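Local atomic coordinates of putative alpha-galactosidase/melibiase (Bacteroides fragilis, PDB entry 4OGZ), a protein that probably hydrolyses terminal, non-reducing alpha-D-galactose residues from alpha-D-galactosides, as a glycoside hydrolase of family 27. Residues 38-52 against 65-79. Numbering follows the deposited sequence. Where two conformers were deposited one is given.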
loop_
_atom_site.group_PDB
_atom_site.type_symbol
_atom_site.label_atom_id
_atom_site.label_comp_id
_atom_site.label_asym_id
_atom_site.label_seq_id
_atom_site.Cartn_x
_atom_site.Cartn_y
_atom_site.Cartn_z
ATOM N N GLU A 38 -22.179 9.782 -6.515
ATOM C CA GLU A 38 -22.911 9.451 -7.716
ATOM C C GLU A 38 -22.240 10.031 -8.960
ATOM O O GLU A 38 -21.745 11.137 -8.960
ATOM C CB GLU A 38 -24.339 9.959 -7.613
ATOM C CG GLU A 38 -25.219 9.503 -8.773
ATOM C CD GLU A 38 -26.683 9.927 -8.662
ATOM O OE1 GLU A 38 -27.405 9.380 -7.787
ATOM O OE2 GLU A 38 -27.121 10.785 -9.460
ATOM N N ARG A 39 -22.241 9.246 -10.023
ATOM C CA ARG A 39 -21.723 9.662 -11.310
ATOM C C ARG A 39 -22.845 10.210 -12.191
ATOM O O ARG A 39 -23.996 9.843 -12.025
ATOM C CB ARG A 39 -21.050 8.471 -12.007
ATOM C CG ARG A 39 -19.560 8.362 -11.774
ATOM C CD ARG A 39 -19.150 8.466 -10.308
ATOM N NE ARG A 39 -17.702 8.469 -10.215
ATOM C CZ ARG A 39 -16.996 8.486 -9.088
ATOM N NH1 ARG A 39 -17.599 8.548 -7.905
ATOM N NH2 ARG A 39 -15.669 8.482 -9.153
ATOM N N PRO A 40 -22.511 11.052 -13.165
ATOM C CA PRO A 40 -21.168 11.500 -13.480
ATOM C C PRO A 40 -20.695 12.589 -12.531
ATOM O O PRO A 40 -21.506 13.265 -11.887
ATOM C CB PRO A 40 -21.297 12.045 -14.906
ATOM C CG PRO A 40 -22.725 12.369 -15.068
ATOM C CD PRO A 40 -23.502 11.496 -14.148
ATOM N N ILE A 41 -19.372 12.699 -12.440
ATOM C CA ILE A 41 -18.693 13.710 -11.659
ATOM C C ILE A 41 -17.843 14.565 -12.582
ATOM O O ILE A 41 -17.294 14.082 -13.550
ATOM C CB ILE A 41 -17.840 13.026 -10.577
ATOM C CG1 ILE A 41 -18.764 12.559 -9.458
ATOM C CG2 ILE A 41 -16.762 13.950 -10.023
ATOM C CD1 ILE A 41 -18.084 11.818 -8.344
ATOM N N LYS A 42 -17.726 15.845 -12.257
ATOM C CA LYS A 42 -16.795 16.739 -12.919
ATOM C C LYS A 42 -15.865 17.374 -11.881
ATOM O O LYS A 42 -16.310 17.789 -10.813
ATOM C CB LYS A 42 -17.540 17.861 -13.641
ATOM C CG LYS A 42 -16.923 18.290 -14.957
ATOM C CD LYS A 42 -17.551 19.583 -15.446
ATOM C CE LYS A 42 -16.759 20.180 -16.603
ATOM N NZ LYS A 42 -17.588 21.034 -17.495
ATOM N N TRP A 43 -14.594 17.492 -12.229
ATOM C CA TRP A 43 -13.595 17.960 -11.305
ATOM C C TRP A 43 -13.074 19.325 -11.722
ATOM O O TRP A 43 -13.085 19.683 -12.897
ATOM C CB TRP A 43 -12.422 17.006 -11.268
ATOM C CG TRP A 43 -12.634 15.769 -10.543
ATOM C CD1 TRP A 43 -12.342 15.523 -9.243
ATOM C CD2 TRP A 43 -13.142 14.540 -11.087
ATOM N NE1 TRP A 43 -12.645 14.207 -8.934
ATOM C CE2 TRP A 43 -13.131 13.588 -10.056
ATOM C CE3 TRP A 43 -13.586 14.153 -12.340
ATOM C CZ2 TRP A 43 -13.553 12.245 -10.255
ATOM C CZ3 TRP A 43 -14.015 12.831 -12.532
ATOM C CH2 TRP A 43 -13.980 11.905 -11.500
ATOM N N HIS A 44 -12.613 20.079 -10.738
ATOM C CA HIS A 44 -11.967 21.355 -10.993
ATOM C C HIS A 44 -10.782 21.470 -10.087
ATOM O O HIS A 44 -10.759 20.896 -8.989
ATOM C CB HIS A 44 -12.942 22.543 -10.798
ATOM C CG HIS A 44 -14.146 22.449 -11.670
ATOM N ND1 HIS A 44 -14.218 23.052 -12.910
ATOM C CD2 HIS A 44 -15.297 21.745 -11.523
ATOM C CE1 HIS A 44 -15.382 22.763 -13.467
ATOM N NE2 HIS A 44 -16.055 21.972 -12.646
ATOM N N ALA A 45 -9.776 22.181 -10.579
ATOM C CA ALA A 45 -8.594 22.414 -9.803
ATOM C C ALA A 45 -8.235 23.876 -9.933
ATOM O O ALA A 45 -8.238 24.406 -11.020
ATOM C CB ALA A 45 -7.460 21.547 -10.294
ATOM N N GLU A 46 -7.954 24.521 -8.813
ATOM C CA GLU A 46 -7.445 25.877 -8.821
ATOM C C GLU A 46 -6.030 25.806 -8.262
ATOM O O GLU A 46 -5.719 25.034 -7.336
ATOM C CB GLU A 46 -8.394 26.812 -8.054
ATOM C CG GLU A 46 -7.888 28.230 -7.787
ATOM C CD GLU A 46 -7.680 29.072 -9.050
ATOM O OE1 GLU A 46 -7.916 28.562 -10.167
ATOM O OE2 GLU A 46 -7.288 30.263 -8.936
ATOM N N ASN A 47 -5.134 26.544 -8.885
ATOM C CA ASN A 47 -3.760 26.623 -8.394
ATOM C C ASN A 47 -2.862 25.400 -8.666
ATOM O O ASN A 47 -1.935 25.125 -7.911
ATOM C CB ASN A 47 -3.773 26.860 -6.879
ATOM C CG ASN A 47 -2.734 27.858 -6.479
ATOM O OD1 ASN A 47 -2.593 28.875 -7.140
ATOM N ND2 ASN A 47 -1.951 27.547 -5.445
ATOM N N LEU A 48 -3.118 24.686 -9.745
ATOM C CA LEU A 48 -2.202 23.622 -10.153
ATOM C C LEU A 48 -0.867 24.223 -10.536
ATOM O O LEU A 48 -0.849 25.192 -11.257
ATOM C CB LEU A 48 -2.730 22.868 -11.361
ATOM C CG LEU A 48 -3.712 21.734 -11.124
ATOM C CD1 LEU A 48 -4.290 21.367 -12.484
ATOM C CD2 LEU A 48 -3.059 20.536 -10.427
ATOM N N PRO A 49 0.254 23.631 -10.081
ATOM C CA PRO A 49 1.565 24.172 -10.466
ATOM C C PRO A 49 1.801 24.134 -11.978
ATOM O O PRO A 49 1.182 23.321 -12.676
ATOM C CB PRO A 49 2.551 23.236 -9.765
ATOM C CG PRO A 49 1.803 21.992 -9.516
ATOM C CD PRO A 49 0.377 22.405 -9.286
ATOM N N LYS A 50 2.694 24.999 -12.471
ATOM C CA LYS A 50 3.170 24.910 -13.850
ATOM C C LYS A 50 3.554 23.467 -14.271
ATOM O O LYS A 50 4.391 22.826 -13.651
ATOM C CB LYS A 50 4.373 25.831 -14.069
ATOM C CG LYS A 50 4.746 25.999 -15.536
ATOM C CD LYS A 50 6.008 26.831 -15.773
ATOM C CE LYS A 50 6.166 27.095 -17.275
ATOM N NZ LYS A 50 7.566 27.121 -17.795
ATOM N N GLY A 51 2.952 23.017 -15.351
ATOM C CA GLY A 51 3.275 21.773 -15.971
ATOM C C GLY A 51 2.249 20.698 -15.732
ATOM O O GLY A 51 2.367 19.623 -16.305
ATOM N N LEU A 52 1.262 20.966 -14.877
ATOM C CA LEU A 52 0.190 20.005 -14.613
ATOM C C LEU A 52 -1.115 20.514 -15.189
ATOM O O LEU A 52 -1.346 21.727 -15.260
ATOM C CB LEU A 52 0.019 19.710 -13.109
ATOM C CG LEU A 52 1.259 19.181 -12.392
ATOM C CD1 LEU A 52 0.950 18.892 -10.928
ATOM C CD2 LEU A 52 1.814 17.922 -13.073
ATOM N N VAL A 65 6.234 18.624 -13.196
ATOM C CA VAL A 65 6.631 19.876 -12.554
ATOM C C VAL A 65 8.137 19.811 -12.472
ATOM O O VAL A 65 8.725 18.894 -11.875
ATOM C CB VAL A 65 6.013 20.095 -11.142
ATOM C CG1 VAL A 65 6.549 21.376 -10.529
ATOM C CG2 VAL A 65 4.490 20.102 -11.170
ATOM N N VAL A 66 8.762 20.823 -13.036
ATOM C CA VAL A 66 10.214 20.910 -13.065
ATOM C C VAL A 66 10.810 21.487 -11.790
ATOM O O VAL A 66 11.868 21.065 -11.350
ATOM C CB VAL A 66 10.654 21.756 -14.264
ATOM C CG1 VAL A 66 12.161 21.945 -14.267
ATOM C CG2 VAL A 66 10.172 21.082 -15.535
ATOM N N GLU A 67 10.129 22.437 -11.173
ATOM C CA GLU A 67 10.715 23.145 -10.034
ATOM C C GLU A 67 10.327 22.460 -8.721
ATOM O O GLU A 67 9.148 22.227 -8.460
ATOM C CB GLU A 67 10.305 24.632 -10.040
ATOM C CG GLU A 67 10.475 25.315 -11.394
ATOM C CD GLU A 67 9.225 25.257 -12.295
ATOM O OE1 GLU A 67 8.288 24.428 -12.044
ATOM O OE2 GLU A 67 9.191 26.048 -13.281
ATOM N N LYS A 68 11.336 22.208 -7.889
ATOM C CA LYS A 68 11.151 21.672 -6.555
ATOM C C LYS A 68 10.235 22.592 -5.740
ATOM O O LYS A 68 10.263 23.790 -5.901
ATOM C CB LYS A 68 12.502 21.511 -5.884
ATOM C CG LYS A 68 12.528 20.578 -4.695
ATOM C CD LYS A 68 13.923 20.436 -4.077
ATOM C CE LYS A 68 15.008 20.024 -5.084
ATOM N NZ LYS A 68 15.261 18.542 -5.101
ATOM N N GLY A 69 9.384 22.032 -4.896
ATOM C CA GLY A 69 8.461 22.869 -4.152
ATOM C C GLY A 69 7.256 22.180 -3.598
ATOM O O GLY A 69 6.970 21.031 -3.932
ATOM N N THR A 70 6.562 22.895 -2.716
ATOM C CA THR A 70 5.289 22.436 -2.173
ATOM C C THR A 70 4.181 23.337 -2.686
ATOM O O THR A 70 4.219 24.593 -2.533
ATOM C CB THR A 70 5.331 22.383 -0.643
ATOM O OG1 THR A 70 6.334 21.442 -0.256
ATOM C CG2 THR A 70 3.993 21.957 -0.063
ATOM N N TYR A 71 3.206 22.703 -3.303
ATOM C CA TYR A 71 2.116 23.346 -3.982
ATOM C C TYR A 71 0.756 22.897 -3.458
ATOM O O TYR A 71 0.473 21.710 -3.385
ATOM C CB TYR A 71 2.192 23.017 -5.444
ATOM C CG TYR A 71 3.514 23.275 -6.064
ATOM C CD1 TYR A 71 3.831 24.539 -6.575
ATOM C CD2 TYR A 71 4.446 22.268 -6.212
ATOM C CE1 TYR A 71 5.048 24.781 -7.184
ATOM C CE2 TYR A 71 5.659 22.497 -6.838
ATOM C CZ TYR A 71 5.961 23.763 -7.319
ATOM O OH TYR A 71 7.178 23.995 -7.926
ATOM N N LYS A 72 -0.090 23.857 -3.110
ATOM C CA LYS A 72 -1.379 23.588 -2.500
ATOM C C LYS A 72 -2.452 23.917 -3.541
ATOM O O LYS A 72 -2.651 25.076 -3.939
ATOM C CB LYS A 72 -1.518 24.386 -1.182
ATOM C CG LYS A 72 -0.512 23.980 -0.107
ATOM C CD LYS A 72 -0.394 24.993 1.052
ATOM C CE LYS A 72 1.059 25.193 1.503
ATOM N NZ LYS A 72 1.214 25.634 2.925
ATOM N N VAL A 73 -3.121 22.871 -3.992
ATOM C CA VAL A 73 -4.086 22.920 -5.045
ATOM C C VAL A 73 -5.459 22.741 -4.428
ATOM O O VAL A 73 -5.644 21.842 -3.585
ATOM C CB VAL A 73 -3.820 21.763 -6.051
ATOM C CG1 VAL A 73 -4.865 21.748 -7.169
ATOM C CG2 VAL A 73 -2.387 21.844 -6.594
HETATM N N MSE A 74 -6.455 23.492 -4.895
HETATM C CA MSE A 74 -7.817 23.325 -4.373
HETATM C C MSE A 74 -8.585 22.562 -5.400
HETATM O O MSE A 74 -8.664 22.986 -6.536
HETATM C CB MSE A 74 -8.505 24.652 -4.040
HETATM C CG MSE A 74 -7.790 25.310 -2.848
HETATM SE SE MSE A 74 -8.000 24.372 -1.096
HETATM C CE MSE A 74 -9.790 23.625 -1.333
ATOM N N LEU A 75 -9.114 21.406 -4.995
ATOM C CA LEU A 75 -9.911 20.547 -5.856
ATOM C C LEU A 75 -11.383 20.658 -5.502
ATOM O O LEU A 75 -11.765 20.805 -4.334
ATOM C CB LEU A 75 -9.475 19.089 -5.732
ATOM C CG LEU A 75 -7.985 18.748 -5.913
ATOM C CD1 LEU A 75 -7.751 17.277 -5.636
ATOM C CD2 LEU A 75 -7.503 19.116 -7.297
ATOM N N LYS A 76 -12.204 20.618 -6.534
ATOM C CA LYS A 76 -13.619 20.563 -6.358
ATOM C C LYS A 76 -14.161 19.439 -7.235
ATOM O O LYS A 76 -13.737 19.285 -8.370
ATOM C CB LYS A 76 -14.237 21.914 -6.722
ATOM C CG LYS A 76 -15.668 22.085 -6.246
ATOM C CD LYS A 76 -16.106 23.540 -6.161
ATOM C CE LYS A 76 -17.361 23.640 -5.292
ATOM N NZ LYS A 76 -17.996 24.983 -5.299
ATOM N N ALA A 77 -15.062 18.636 -6.680
ATOM C CA ALA A 77 -15.788 17.637 -7.437
ATOM C C ALA A 77 -17.273 17.916 -7.335
ATOM O O ALA A 77 -17.786 18.223 -6.254
ATOM C CB ALA A 77 -15.474 16.241 -6.919
ATOM N N GLU A 78 -17.977 17.804 -8.452
ATOM C CA GLU A 78 -19.406 18.151 -8.471
ATOM C C GLU A 78 -20.198 17.077 -9.167
ATOM O O GLU A 78 -19.715 16.471 -10.134
ATOM C CB GLU A 78 -19.628 19.533 -9.149
ATOM C CG GLU A 78 -18.543 20.559 -8.828
ATOM C CD GLU A 78 -18.867 21.983 -9.276
ATOM O OE1 GLU A 78 -19.085 22.178 -10.486
ATOM O OE2 GLU A 78 -18.875 22.904 -8.417
ATOM N N ASN A 79 -21.397 16.805 -8.649
ATOM C CA ASN A 79 -22.356 15.964 -9.355
ATOM C C ASN A 79 -23.781 16.527 -9.189
ATOM O O ASN A 79 -23.955 17.599 -8.626
ATOM C CB ASN A 79 -22.244 14.471 -8.925
ATOM C CG ASN A 79 -22.598 14.223 -7.464
ATOM O OD1 ASN A 79 -23.202 15.059 -6.788
ATOM N ND2 ASN A 79 -22.247 13.035 -6.978
HETATM O O HOH W 1 7.213 23.096 -14.088
#
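In the N-terminal Ig-like domain, edge strand 42-46 pairs antiparallel with strand 69-79 through three hydrogen-bonded pairs, Lys42–Glu78, His44–Lys76 and Glu46–Met74 (selenomethionine in the crystal). Each gives two backbone bonds, with His44 N to Lys76 O at 2.7 Å. Their long, mostly polar side chains share one face of the sheet, where the planes of the His44 ring and the Glu78 carboxylate are turned 70° to each other, with no hydrogen bond between them. The opposite face is apolar and turned to the second sheet. There the small methyl of Ala77 fits beside Trp43, CB lying 4.0 Å from CD1, while the indole NE1 bonds to Thr35 of strand 28-36; Ala45 CB meets Leu75 CD2.

At both ends an asparagine amide bonds to a backbone carbonyl of the other segment. Asn47, just past the strand at positive phi, sends ND2 to Lys72 O at 3.0 Å in an almost straight bond (173°). At the other end Asn79 ND2 reaches a lone pair of Glu38 O at 2.8 Å. Its chi1 of 64° sets CG between the backbone N and carbonyl carbon, swinging the amide toward Glu38; ND2 also bonds to Gly11 O and OD1 to Leu81 N.

Beyond Asn47 the chain leaves the sheet, and the rigid ring of Pro49 packs on three side chains of 65-79. Pro49 CB sits over one face of Tyr71, 3.8 Å from the ring centroid, a CH-pi contact; CG touches Val65 CG2, and CD lies against Val73 CG2. Tyr71 OH donates to Glu67 O, fixing the far end of the ring. Val65 CG2 also packs on Leu52 CG at 3.6 Å. A polar outer face, an apolar inner face and an edge strand whose chain then crosses to the facing sheet typify an Ig-like beta sandwich.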